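Local coordinates for 3-oxoacyl-[acyl-carrier protein] synthase (Thermus thermophilus, PDB 1UB7) that probably catalyses the first condensation of fatty acid synthesis, joining an acetyl unit from acetyl-CoA to malonyl-ACP with loss of carbon dioxide, at residues G8-E13 with A54-E59; T36-R41 with V269-Y274; R42-D47 with L140-D145; E48-L53 with V135-L140; D73-A78 with F97-F102. One frame throughout, in Å; residues are numbered along the deposited sequence.

How the contacts relate
Contacts 1 and 4 are buried and use successive parts of helix 50-64, which lies on two strands of one five-stranded sheet, 3-10 and 131-138. Contact 5, partly buried, joins strand 72-78 of that sheet to the residues leading into 102-107, an outermost strand. Contact 3 is at the surface beside the second subunit, and contact 2 is partly buried near the predicted active site. Chemistry follows place: a lysine-covered ring fills contact 1, small residues and methyls contact 4, backbone bonds dominate contacts 2 and 5, and a water and a lysine ammonium join contact 3. E48, in contact 4, binds the polar ends of Y10 and K56 from contact 1.

Contact 1 of 5, residues G8-E13 with A54-E59; sequences GAYVPE and AFKAVE
Y10 and K56 run side by side and point the same way, the lysine chain laid along the flat side of the phenol. CB of K56 stands over the centre of one face of the Y10 ring, 3.5 Å from its centroid and 13° off the normal, a CH-pi contact. CD of K56 comes within 3.4 Å of CZ of Y10, so the alkyl chain follows the ring to its hydroxyl end. Two torsions bring this about: Y10 holds CG anti to its nitrogen (chi1 168°), and K56 bends at chi2 (137°). The polar ends meet a common partner, OE2 of E48, which takes a hydrogen bond from OH of Y10 and a salt bridge from NZ of K56; this would fix both groups and probably favours the charged carboxylate. At the root of the ring, CB of Y10 touches CB of A57 at 4.4 Å. Small A57 and G8 let the backbones close in: CA of A9 is 4.3 Å from CA of A57, G8 C is 3.8 Å from A57 O, and the axes of strand 8-10 and helix 54-59 locally approach to 5.8 Å. A helix lying against a sheet is characteristic of the layered thiolase fold.

Contact 2 of 5, residues T36-R41 with V269-Y274; sequences TGIKER and VNVDRY
A backbone-to-backbone contact sets I38, K39 and E40, at the entry to strand 40-43, against V271 and D272 of the one-turn helix 271-274, joining early and C-terminal parts of the chain. The grip falls on O of D272, which accepts from two successive amides: K39 N at 2.9 Å, in the carbonyl plane on a lone pair, and E40 N at 3.0 Å, tilted 19° from that plane. CG1 of I38 packs against CG2 of V271 at 3.6 Å, the side chains crossing at about a right angle. CG2 of I38 lies near the rim of one face of the R41 guanidinium, itself held by N18 and the backbone oxygen of M16. A water donates to O of R273 (2.6 Å) and, at 3.3 Å, to OE1 of E40. An ST turn, T36 OG1 accepting from I38 N, shapes the approach. The side chains of I38 and N276 are about 6 Å apart at the nearest atoms, so this pair of backbone bonds borders the predicted active site of a FabH-type synthase.

Contact 3 of 5, residues R42-D47 with L140-D145; sequences RVAAED and LSKIID
V43 and S141 mark the closest backbone approach, their CA atoms 6.6 Å apart; the end of a weakly bonded strand, 42-43, and the loop after it face the 3-10 turn 140-142, and the contact is bridged by side chains and a water. CG1 of V43 meets CB of S141 at 3.9 Å. S141 has its OG between the backbone nitrogen and the carbonyl carbon (chi1 68°), and there it receives a hydrogen bond of 2.8 Å from a water that also donates to O of A44, 2.6 Å away, and weakly accepts from NZ of K142. OD2 of D157 binds both OG of S141 and N of A44, a second bridge between the segments. K142, bent at chi2 (-74°), stretches past A44, its CE 4.1 Å from CB of A44. Its NZ ends near backbone oxygens, making a weak hydrogen bond of 3.3 Å to O of A45 and a hydrogen bond to O of E48; the ammonium also forms a cation-pi contact with Y49. The contact lies at the surface, where the loop from strand 40-43 to helix 50-64 meets the loop leaving strand 131-138, with V193 of the second subunit packed on K142.

Contact 4 of 5, residues E48-L53 with V135-L140; sequences EYTSDL and VGAEAL
T50 and L53, one helical turn apart, rest on A137, E138 and A139, where strand 131-138 ends. The two branches of T50 divide the work: a chi1 of -69° sets OG1 beside the backbone nitrogen and swings CG2 anti to it. CG2 lies 3.6 Å from O of A137 and 4.0 Å from CB of A137, while OG1 meets CB of A139 at 3.3 Å. L53 brings a single methyl, CD1, against O of E138 at 3.2 Å, a close approach, and alongside CB of A139 at 4.0 Å. Alanines at 137 and 139 point their methyls toward the helix, and CB of E138 between them leaves in the other direction. Here the first turn of helix 50-64 covers the C-terminal end of strand 131-138, the middle strand of the five-stranded thiolase-fold sheet. In the next shell T81 serves both partners: its backbone O bonds OG1 of T50, and its OG1 bonds N of A139 and OE1 of E138. OE2 of E138 is held by N80 and S278; the side chain of E138 is about 7 Å, at the nearest atoms, from that of N276, a predicted active-site residue. At the helix start, the carboxylate of D52 forms a salt bridge with R196 of the second subunit.

Contact 5 of 5, residues D73-A78 with F97-F102; sequences DAVIVA and FGLKAF
D73 and F102 open a short parallel bridge, in which the residue pair A74 and F102 is flanked by two backbone bonds. N of F102 donates to O of D73 at 3.0 Å, coming from above the carbonyl plane, 36° out of it. N of V75 donates to O of F102 at 2.9 Å, a straighter bond (163° at the hydrogen). CA of A74 makes a CA-H...O contact of 3.3 Å to O of F102, which thus meets two groups of strand 72-78. Other polar groups are served from outside: OD2 of D73 binds N of Q130, and O of L99 takes a bond from the side chain of Q94, just after the Schellman turn with G98 that ends helix 89-96. The side-chain contacts across the segments are apolar. F102 turns its ring back (chi1 52°) until CB of A74 sits over the centre of one face, 3.7 Å from the centroid in a CH-pi contact, and the V75 and L99 side chains cross at about a right angle, CG2 to CD1 3.8 Å. Y115 of the second subunit packs on F102. The chemistry implies that backbone bonds fix how strand 102-107 enters the sheet, while apolar contacts seat the connection from the helix.

Contact 1 of 5, residues G8-E13 with A54-E59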
# COMPACT_ATOMS: atom_id res chain seq x y z
N GLY A 8 -6.95 -19.37 -3.22
CA GLY A 8 -7.89 -19.39 -4.32
C GLY A 8 -7.38 -18.42 -5.37
O GLY A 8 -6.58 -17.54 -5.05
N ALA A 9 -7.83 -18.56 -6.63
CA ALA A 9 -7.40 -17.65 -7.70
C ALA A 9 -8.42 -17.60 -8.81
O ALA A 9 -9.34 -18.42 -8.85
CB ALA A 9 -6.03 -18.06 -8.25
N TYR A 10 -8.26 -16.65 -9.72
CA TYR A 10 -9.22 -16.47 -10.81
C TYR A 10 -8.58 -15.76 -11.98
O TYR A 10 -7.67 -14.94 -11.80
CB TYR A 10 -10.38 -15.61 -10.30
CG TYR A 10 -11.31 -15.07 -11.38
CD1 TYR A 10 -12.42 -15.81 -11.80
CD2 TYR A 10 -11.12 -13.80 -11.94
CE1 TYR A 10 -13.32 -15.29 -12.75
CE2 TYR A 10 -12.00 -13.28 -12.88
CZ TYR A 10 -13.10 -14.03 -13.28
OH TYR A 10 -13.99 -13.52 -14.18
N VAL A 11 -9.02 -16.07 -13.19
CA VAL A 11 -8.53 -15.38 -14.38
C VAL A 11 -9.78 -15.06 -15.15
O VAL A 11 -10.76 -15.78 -15.08
CB VAL A 11 -7.62 -16.22 -15.29
CG1 VAL A 11 -6.20 -16.24 -14.76
CG2 VAL A 11 -8.18 -17.63 -15.44
N PRO A 12 -9.77 -13.94 -15.87
CA PRO A 12 -10.99 -13.63 -16.62
C PRO A 12 -11.27 -14.74 -17.64
O PRO A 12 -10.38 -15.51 -18.02
CB PRO A 12 -10.66 -12.29 -17.28
CG PRO A 12 -9.71 -11.67 -16.32
CD PRO A 12 -8.81 -12.83 -15.94
N GLU A 13 -12.53 -14.81 -18.06
CA GLU A 13 -13.02 -15.81 -19.01
C GLU A 13 -12.50 -15.64 -20.44
O GLU A 13 -12.14 -16.61 -21.10
CB GLU A 13 -14.55 -15.75 -18.99
CG GLU A 13 -15.26 -16.73 -19.89
CD GLU A 13 -16.76 -16.49 -19.87
OE1 GLU A 13 -17.35 -16.49 -18.76
OE2 GLU A 13 -17.35 -16.31 -20.96
N ALA A 54 -10.43 -9.36 -7.76
CA ALA A 54 -10.16 -9.65 -6.36
C ALA A 54 -11.34 -10.38 -5.71
O ALA A 54 -11.14 -11.36 -4.98
CB ALA A 54 -9.85 -8.35 -5.59
N PHE A 55 -12.56 -9.92 -5.99
CA PHE A 55 -13.74 -10.57 -5.43
C PHE A 55 -13.79 -12.02 -5.90
O PHE A 55 -13.95 -12.94 -5.09
CB PHE A 55 -15.05 -9.88 -5.86
CG PHE A 55 -15.17 -8.43 -5.42
CD1 PHE A 55 -14.40 -7.92 -4.36
CD2 PHE A 55 -16.08 -7.58 -6.06
CE1 PHE A 55 -14.53 -6.58 -3.97
CE2 PHE A 55 -16.21 -6.24 -5.67
CZ PHE A 55 -15.43 -5.74 -4.62
N LYS A 56 -13.64 -12.22 -7.21
CA LYS A 56 -13.67 -13.56 -7.77
C LYS A 56 -12.58 -14.49 -7.23
O LYS A 56 -12.81 -15.68 -7.06
CB LYS A 56 -13.61 -13.49 -9.31
CG LYS A 56 -14.99 -13.32 -9.93
CD LYS A 56 -15.00 -12.31 -11.05
CE LYS A 56 -16.42 -11.93 -11.46
NZ LYS A 56 -16.40 -10.85 -12.50
N ALA A 57 -11.41 -13.95 -6.94
CA ALA A 57 -10.34 -14.79 -6.40
C ALA A 57 -10.72 -15.23 -5.00
O ALA A 57 -10.48 -16.36 -4.61
CB ALA A 57 -9.02 -14.04 -6.38
N VAL A 58 -11.33 -14.33 -4.22
CA VAL A 58 -11.70 -14.72 -2.87
C VAL A 58 -12.87 -15.73 -2.89
O VAL A 58 -12.91 -16.64 -2.06
CB VAL A 58 -12.07 -13.49 -1.99
CG1 VAL A 58 -12.44 -13.96 -0.59
CG2 VAL A 58 -10.88 -12.55 -1.90
N GLU A 59 -13.80 -15.58 -3.84
CA GLU A 59 -14.91 -16.54 -3.95
C GLU A 59 -14.35 -17.94 -4.21
O GLU A 59 -14.83 -18.93 -3.66
CB GLU A 59 -15.87 -16.16 -5.07
CG GLU A 59 -16.80 -15.04 -4.71
CD GLU A 59 -17.46 -14.41 -5.91
OE1 GLU A 59 -17.17 -14.85 -7.05
OE2 GLU A 59 -18.27 -13.48 -5.73

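Contact 2 of 5, residues T36-R41 with V269-Y274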
# COMPACT_ATOMS: atom_id res chain seq x y z
N THR A 36 9.06 -14.72 -25.23
CA THR A 36 8.44 -14.64 -23.90
C THR A 36 7.94 -15.98 -23.37
O THR A 36 7.85 -16.19 -22.16
CB THR A 36 7.25 -13.70 -23.96
OG1 THR A 36 6.24 -14.30 -24.78
CG2 THR A 36 7.65 -12.37 -24.55
N GLY A 37 7.60 -16.88 -24.29
CA GLY A 37 7.11 -18.19 -23.92
C GLY A 37 5.60 -18.19 -23.80
O GLY A 37 4.99 -19.23 -23.56
N ILE A 38 4.99 -17.03 -23.99
CA ILE A 38 3.54 -16.91 -23.87
C ILE A 38 2.77 -17.31 -25.12
O ILE A 38 3.11 -16.91 -26.23
CB ILE A 38 3.16 -15.48 -23.47
CG1 ILE A 38 3.95 -15.07 -22.23
CG2 ILE A 38 1.67 -15.40 -23.20
CD1 ILE A 38 3.88 -13.60 -21.91
N LYS A 39 1.72 -18.11 -24.91
CA LYS A 39 0.86 -18.59 -25.99
C LYS A 39 -0.51 -17.91 -25.92
O LYS A 39 -1.09 -17.56 -26.95
CB LYS A 39 0.69 -20.11 -25.91
CG LYS A 39 1.96 -20.89 -26.19
CD LYS A 39 1.76 -22.38 -25.97
CE LYS A 39 3.04 -23.16 -26.26
NZ LYS A 39 2.87 -24.62 -25.99
N GLU A 40 -1.04 -17.75 -24.71
CA GLU A 40 -2.34 -17.10 -24.52
C GLU A 40 -2.33 -16.39 -23.17
O GLU A 40 -1.46 -16.65 -22.34
CB GLU A 40 -3.50 -18.11 -24.48
CG GLU A 40 -3.41 -19.32 -25.38
CD GLU A 40 -4.64 -20.22 -25.25
OE1 GLU A 40 -5.06 -20.49 -24.10
OE2 GLU A 40 -5.18 -20.66 -26.29
N ARG A 41 -3.30 -15.50 -22.98
CA ARG A 41 -3.47 -14.77 -21.73
C ARG A 41 -4.96 -14.44 -21.61
O ARG A 41 -5.68 -14.43 -22.61
CB ARG A 41 -2.62 -13.49 -21.71
CG ARG A 41 -3.13 -12.33 -22.58
CD ARG A 41 -2.12 -12.01 -23.66
NE ARG A 41 -1.99 -13.14 -24.58
CZ ARG A 41 -0.90 -13.43 -25.27
NH1 ARG A 41 0.19 -12.69 -25.16
NH2 ARG A 41 -0.91 -14.49 -26.08
N VAL A 269 5.15 -23.31 -13.75
CA VAL A 269 4.98 -22.46 -14.94
C VAL A 269 3.54 -22.39 -15.40
O VAL A 269 2.79 -23.36 -15.29
CB VAL A 269 5.82 -22.98 -16.15
CG1 VAL A 269 5.82 -21.94 -17.26
CG2 VAL A 269 7.25 -23.31 -15.72
N ASN A 270 3.15 -21.23 -15.90
CA ASN A 270 1.81 -21.05 -16.43
C ASN A 270 1.79 -19.75 -17.23
O ASN A 270 0.76 -19.37 -17.78
CB ASN A 270 0.75 -21.07 -15.30
CG ASN A 270 0.77 -19.84 -14.38
OD1 ASN A 270 0.47 -19.95 -13.19
ND2 ASN A 270 1.08 -18.66 -14.94
N VAL A 271 2.94 -19.09 -17.29
CA VAL A 271 3.06 -17.83 -18.04
C VAL A 271 2.65 -18.06 -19.49
O VAL A 271 2.30 -17.12 -20.20
CB VAL A 271 4.52 -17.26 -18.01
CG1 VAL A 271 5.50 -18.24 -18.65
CG2 VAL A 271 4.57 -15.96 -18.76
N ASP A 272 2.69 -19.32 -19.90
CA ASP A 272 2.32 -19.73 -21.25
C ASP A 272 0.81 -19.61 -21.49
O ASP A 272 0.37 -19.32 -22.60
CB ASP A 272 2.77 -21.17 -21.49
CG ASP A 272 2.26 -22.14 -20.43
OD1 ASP A 272 2.46 -21.88 -19.23
OD2 ASP A 272 1.66 -23.18 -20.79
N ARG A 273 0.03 -19.81 -20.43
CA ARG A 273 -1.42 -19.75 -20.52
C ARG A 273 -2.08 -18.47 -19.99
O ARG A 273 -3.21 -18.15 -20.36
CB ARG A 273 -2.04 -20.97 -19.82
CG ARG A 273 -1.90 -22.25 -20.61
CD ARG A 273 -2.46 -23.48 -19.90
NE ARG A 273 -1.61 -23.91 -18.79
CZ ARG A 273 -1.79 -23.56 -17.52
NH1 ARG A 273 -2.80 -22.76 -17.19
NH2 ARG A 273 -0.96 -24.00 -16.59
N TYR A 274 -1.38 -17.73 -19.14
CA TYR A 274 -1.97 -16.51 -18.59
C TYR A 274 -1.17 -15.23 -18.79
O TYR A 274 -1.65 -14.13 -18.47
CB TYR A 274 -2.23 -16.67 -17.09
CG TYR A 274 -3.01 -17.89 -16.67
CD1 TYR A 274 -4.22 -18.22 -17.27
CD2 TYR A 274 -2.58 -18.65 -15.59
CE1 TYR A 274 -4.99 -19.29 -16.79
CE2 TYR A 274 -3.33 -19.71 -15.10
CZ TYR A 274 -4.54 -20.02 -15.70
OH TYR A 274 -5.27 -21.07 -15.17
O HOH W 1 -5.50 -19.20 -21.14

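Contact 3 of 5, residues R42-D47 with L140-D145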
# COMPACT_ATOMS: atom_id res chain seq x y z
N ARG A 42 -5.41 -14.18 -20.39
CA ARG A 42 -6.81 -13.85 -20.14
C ARG A 42 -7.00 -12.34 -20.06
O ARG A 42 -6.10 -11.63 -19.67
CB ARG A 42 -7.27 -14.50 -18.84
CG ARG A 42 -7.11 -16.01 -18.82
CD ARG A 42 -7.71 -16.65 -20.07
NE ARG A 42 -7.72 -18.11 -19.98
CZ ARG A 42 -8.65 -18.82 -19.34
NH1 ARG A 42 -9.67 -18.21 -18.74
NH2 ARG A 42 -8.56 -20.14 -19.30
N VAL A 43 -8.18 -11.86 -20.46
CA VAL A 43 -8.47 -10.42 -20.44
C VAL A 43 -9.81 -10.16 -19.76
O VAL A 43 -10.83 -10.78 -20.08
CB VAL A 43 -8.49 -9.83 -21.88
CG1 VAL A 43 -8.73 -8.33 -21.84
CG2 VAL A 43 -7.17 -10.14 -22.59
N ALA A 44 -9.81 -9.22 -18.81
CA ALA A 44 -11.02 -8.88 -18.05
C ALA A 44 -12.14 -8.36 -18.93
O ALA A 44 -11.89 -7.62 -19.89
CB ALA A 44 -10.68 -7.85 -16.97
N ALA A 45 -13.37 -8.74 -18.61
CA ALA A 45 -14.51 -8.27 -19.39
C ALA A 45 -14.52 -6.74 -19.37
O ALA A 45 -13.86 -6.11 -18.54
CB ALA A 45 -15.80 -8.82 -18.82
N GLU A 46 -15.27 -6.15 -20.29
CA GLU A 46 -15.34 -4.70 -20.42
C GLU A 46 -15.58 -3.96 -19.11
O GLU A 46 -14.91 -2.97 -18.82
CB GLU A 46 -16.44 -4.32 -21.41
CG GLU A 46 -16.38 -2.87 -21.86
CD GLU A 46 -17.67 -2.41 -22.52
OE1 GLU A 46 -18.20 -3.15 -23.38
OE2 GLU A 46 -18.16 -1.31 -22.17
N ASP A 47 -16.53 -4.44 -18.32
CA ASP A 47 -16.85 -3.80 -17.06
C ASP A 47 -16.37 -4.64 -15.88
O ASP A 47 -17.04 -4.72 -14.84
CB ASP A 47 -18.36 -3.59 -16.98
CG ASP A 47 -19.12 -4.90 -17.07
OD1 ASP A 47 -18.55 -5.88 -17.62
OD2 ASP A 47 -20.27 -4.97 -16.60
N LEU A 140 -4.15 -5.31 -15.80
CA LEU A 140 -3.21 -4.59 -16.65
C LEU A 140 -3.81 -4.18 -17.99
O LEU A 140 -3.41 -3.18 -18.56
CB LEU A 140 -1.95 -5.42 -16.86
CG LEU A 140 -1.21 -5.54 -15.52
CD1 LEU A 140 -0.22 -6.70 -15.55
CD2 LEU A 140 -0.54 -4.20 -15.22
N SER A 141 -4.78 -4.95 -18.46
CA SER A 141 -5.41 -4.65 -19.73
C SER A 141 -6.10 -3.30 -19.71
O SER A 141 -6.67 -2.87 -20.71
CB SER A 141 -6.44 -5.73 -20.09
OG SER A 141 -7.54 -5.69 -19.22
N LYS A 142 -6.05 -2.61 -18.58
CA LYS A 142 -6.71 -1.31 -18.47
C LYS A 142 -5.75 -0.13 -18.60
O LYS A 142 -6.19 1.00 -18.76
CB LYS A 142 -7.45 -1.21 -17.14
CG LYS A 142 -8.29 -2.42 -16.78
CD LYS A 142 -9.56 -2.54 -17.59
CE LYS A 142 -10.39 -3.72 -17.10
NZ LYS A 142 -11.76 -3.74 -17.68
N ILE A 143 -4.45 -0.40 -18.50
CA ILE A 143 -3.43 0.65 -18.60
C ILE A 143 -2.39 0.29 -19.66
O ILE A 143 -1.39 0.99 -19.83
CB ILE A 143 -2.68 0.86 -17.25
CG1 ILE A 143 -2.08 -0.47 -16.79
CG2 ILE A 143 -3.63 1.41 -16.20
CD1 ILE A 143 -0.83 -0.32 -15.93
N ILE A 144 -2.62 -0.81 -20.35
CA ILE A 144 -1.71 -1.28 -21.37
C ILE A 144 -2.02 -0.62 -22.71
O ILE A 144 -3.19 -0.45 -23.07
CB ILE A 144 -1.83 -2.81 -21.51
CG1 ILE A 144 -0.76 -3.33 -22.47
CG2 ILE A 144 -3.21 -3.18 -22.02
CD1 ILE A 144 -0.85 -4.82 -22.69
N ASP A 145 -0.97 -0.22 -23.43
CA ASP A 145 -1.16 0.37 -24.75
C ASP A 145 -1.29 -0.79 -25.72
O ASP A 145 -0.29 -1.39 -26.12
CB ASP A 145 0.04 1.23 -25.16
CG ASP A 145 -0.04 1.66 -26.62
OD1 ASP A 145 -1.05 2.28 -27.01
OD2 ASP A 145 0.92 1.38 -27.38
O HOH W 2 -10.22 -5.63 -19.93

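Contact 4 of 5, residues E48-L53 with V135-L140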
# COMPACT_ATOMS: atom_id res chain seq x y z
N GLU A 48 -15.23 -5.29 -16.04
CA GLU A 48 -14.67 -6.12 -14.97
C GLU A 48 -13.35 -5.50 -14.55
O GLU A 48 -12.40 -5.50 -15.33
CB GLU A 48 -14.46 -7.54 -15.48
CG GLU A 48 -13.82 -8.49 -14.48
CD GLU A 48 -13.67 -9.90 -15.03
OE1 GLU A 48 -13.30 -10.04 -16.21
OE2 GLU A 48 -13.90 -10.88 -14.28
N TYR A 49 -13.27 -4.98 -13.33
CA TYR A 49 -12.04 -4.35 -12.86
C TYR A 49 -11.26 -5.08 -11.78
O TYR A 49 -11.66 -6.16 -11.34
CB TYR A 49 -12.33 -2.92 -12.40
CG TYR A 49 -12.81 -2.07 -13.55
CD1 TYR A 49 -14.15 -2.07 -13.93
CD2 TYR A 49 -11.90 -1.33 -14.30
CE1 TYR A 49 -14.58 -1.35 -15.05
CE2 TYR A 49 -12.31 -0.61 -15.42
CZ TYR A 49 -13.65 -0.62 -15.78
OH TYR A 49 -14.06 0.10 -16.88
N THR A 50 -10.14 -4.49 -11.37
CA THR A 50 -9.30 -5.12 -10.36
C THR A 50 -10.04 -5.62 -9.12
O THR A 50 -9.76 -6.72 -8.63
CB THR A 50 -8.17 -4.19 -9.92
OG1 THR A 50 -7.24 -4.03 -11.00
CG2 THR A 50 -7.46 -4.75 -8.69
N SER A 51 -11.00 -4.83 -8.64
CA SER A 51 -11.77 -5.24 -7.47
C SER A 51 -12.58 -6.50 -7.80
O SER A 51 -12.72 -7.40 -6.96
CB SER A 51 -12.70 -4.10 -7.03
OG SER A 51 -13.49 -3.65 -8.10
N ASP A 52 -13.08 -6.58 -9.02
CA ASP A 52 -13.86 -7.76 -9.43
C ASP A 52 -12.97 -8.98 -9.48
O ASP A 52 -13.36 -10.07 -9.04
CB ASP A 52 -14.50 -7.53 -10.79
CG ASP A 52 -15.36 -6.31 -10.82
OD1 ASP A 52 -16.44 -6.33 -10.18
OD2 ASP A 52 -14.95 -5.32 -11.47
N LEU A 53 -11.77 -8.81 -10.03
CA LEU A 53 -10.86 -9.93 -10.10
C LEU A 53 -10.56 -10.34 -8.66
O LEU A 53 -10.48 -11.54 -8.36
CB LEU A 53 -9.57 -9.52 -10.81
CG LEU A 53 -9.72 -8.86 -12.19
CD1 LEU A 53 -8.33 -8.54 -12.75
CD2 LEU A 53 -10.48 -9.79 -13.14
N VAL A 135 -4.42 -10.41 -0.94
CA VAL A 135 -4.83 -10.57 -2.33
C VAL A 135 -3.84 -9.98 -3.33
O VAL A 135 -3.31 -8.89 -3.12
CB VAL A 135 -6.21 -9.90 -2.57
CG1 VAL A 135 -6.59 -9.96 -4.04
CG2 VAL A 135 -7.26 -10.56 -1.69
N GLY A 136 -3.60 -10.71 -4.42
CA GLY A 136 -2.73 -10.24 -5.48
C GLY A 136 -3.67 -10.11 -6.67
O GLY A 136 -4.15 -11.12 -7.17
N ALA A 137 -3.96 -8.88 -7.10
CA ALA A 137 -4.89 -8.68 -8.22
C ALA A 137 -4.51 -7.53 -9.15
O ALA A 137 -4.28 -6.40 -8.70
CB ALA A 137 -6.31 -8.46 -7.68
N GLU A 138 -4.50 -7.82 -10.45
CA GLU A 138 -4.12 -6.86 -11.50
C GLU A 138 -4.98 -6.88 -12.75
O GLU A 138 -5.26 -7.94 -13.30
CB GLU A 138 -2.68 -7.12 -11.95
CG GLU A 138 -1.63 -6.78 -10.92
CD GLU A 138 -1.24 -5.32 -10.96
OE1 GLU A 138 -2.14 -4.46 -11.08
OE2 GLU A 138 -0.03 -5.04 -10.85
N ALA A 139 -5.37 -5.70 -13.22
CA ALA A 139 -6.15 -5.58 -14.45
C ALA A 139 -5.26 -4.74 -15.37
O ALA A 139 -5.57 -3.59 -15.68
CB ALA A 139 -7.46 -4.86 -14.19
N LEU A 140 -4.15 -5.31 -15.80
CA LEU A 140 -3.21 -4.59 -16.65
C LEU A 140 -3.81 -4.18 -17.99
O LEU A 140 -3.41 -3.18 -18.56
CB LEU A 140 -1.95 -5.42 -16.86
CG LEU A 140 -1.21 -5.54 -15.52
CD1 LEU A 140 -0.22 -6.70 -15.55
CD2 LEU A 140 -0.54 -4.20 -15.22

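Contact 5 of 5, residues D73-A78 with F97-F102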
# COMPACT_ATOMS: atom_id res chain seq x y z
N ASP A 73 -9.03 -10.41 10.27
CA ASP A 73 -9.12 -9.02 10.73
C ASP A 73 -8.47 -8.04 9.79
O ASP A 73 -8.43 -6.85 10.09
CB ASP A 73 -8.45 -8.83 12.09
CG ASP A 73 -8.86 -9.87 13.09
OD1 ASP A 73 -10.07 -10.19 13.18
OD2 ASP A 73 -7.95 -10.36 13.80
N ALA A 74 -7.94 -8.50 8.66
CA ALA A 74 -7.28 -7.57 7.76
C ALA A 74 -7.25 -8.00 6.32
O ALA A 74 -7.02 -9.17 6.01
CB ALA A 74 -5.84 -7.29 8.24
N VAL A 75 -7.47 -7.04 5.44
CA VAL A 75 -7.42 -7.30 4.03
C VAL A 75 -6.37 -6.40 3.41
O VAL A 75 -6.42 -5.17 3.56
CB VAL A 75 -8.76 -7.04 3.35
CG1 VAL A 75 -8.69 -7.46 1.88
CG2 VAL A 75 -9.84 -7.77 4.09
N ILE A 76 -5.39 -7.02 2.75
CA ILE A 76 -4.35 -6.29 2.06
C ILE A 76 -4.45 -6.68 0.60
O ILE A 76 -4.37 -7.87 0.26
CB ILE A 76 -2.95 -6.70 2.51
CG1 ILE A 76 -2.74 -6.42 4.00
CG2 ILE A 76 -1.94 -5.92 1.70
CD1 ILE A 76 -1.36 -6.94 4.54
N VAL A 77 -4.63 -5.69 -0.27
CA VAL A 77 -4.69 -6.00 -1.70
C VAL A 77 -3.41 -5.52 -2.38
O VAL A 77 -3.14 -4.32 -2.46
CB VAL A 77 -5.90 -5.32 -2.39
CG1 VAL A 77 -5.74 -5.38 -3.91
CG2 VAL A 77 -7.21 -6.02 -1.98
N ALA A 78 -2.59 -6.44 -2.84
CA ALA A 78 -1.38 -6.04 -3.53
C ALA A 78 -1.80 -5.86 -4.98
O ALA A 78 -2.23 -6.82 -5.64
CB ALA A 78 -0.32 -7.11 -3.42
N PHE A 97 -17.26 -8.98 1.43
CA PHE A 97 -17.40 -10.17 2.24
C PHE A 97 -17.84 -9.88 3.68
O PHE A 97 -17.75 -10.74 4.56
CB PHE A 97 -16.09 -10.95 2.18
CG PHE A 97 -15.80 -11.46 0.80
CD1 PHE A 97 -16.40 -12.62 0.34
CD2 PHE A 97 -15.00 -10.72 -0.07
CE1 PHE A 97 -16.21 -13.04 -0.99
CE2 PHE A 97 -14.81 -11.12 -1.40
CZ PHE A 97 -15.41 -12.28 -1.86
N GLY A 98 -18.33 -8.66 3.89
CA GLY A 98 -18.80 -8.25 5.21
C GLY A 98 -17.91 -8.60 6.39
O GLY A 98 -18.37 -9.13 7.39
N LEU A 99 -16.62 -8.27 6.27
CA LEU A 99 -15.65 -8.54 7.33
C LEU A 99 -15.46 -7.38 8.30
O LEU A 99 -15.64 -6.20 7.95
CB LEU A 99 -14.28 -8.83 6.72
CG LEU A 99 -14.18 -9.86 5.62
CD1 LEU A 99 -12.72 -9.94 5.15
CD2 LEU A 99 -14.68 -11.19 6.14
N LYS A 100 -15.11 -7.72 9.54
CA LYS A 100 -14.83 -6.72 10.55
C LYS A 100 -13.31 -6.65 10.39
O LYS A 100 -12.60 -7.43 11.00
CB LYS A 100 -15.17 -7.26 11.94
CG LYS A 100 -15.02 -6.24 13.06
CD LYS A 100 -14.96 -6.94 14.42
CE LYS A 100 -15.98 -6.38 15.40
NZ LYS A 100 -15.90 -4.90 15.49
N ALA A 101 -12.81 -5.74 9.56
CA ALA A 101 -11.36 -5.73 9.34
C ALA A 101 -10.77 -4.44 8.82
O ALA A 101 -11.47 -3.66 8.17
CB ALA A 101 -11.00 -6.84 8.37
N PHE A 102 -9.49 -4.21 9.10
CA PHE A 102 -8.88 -3.01 8.56
C PHE A 102 -8.42 -3.39 7.15
O PHE A 102 -8.23 -4.58 6.86
CB PHE A 102 -7.75 -2.45 9.43
CG PHE A 102 -6.68 -3.44 9.80
CD1 PHE A 102 -6.82 -4.25 10.93
CD2 PHE A 102 -5.45 -3.44 9.14
CE1 PHE A 102 -5.75 -5.02 11.41
CE2 PHE A 102 -4.37 -4.21 9.62
CZ PHE A 102 -4.52 -4.99 10.75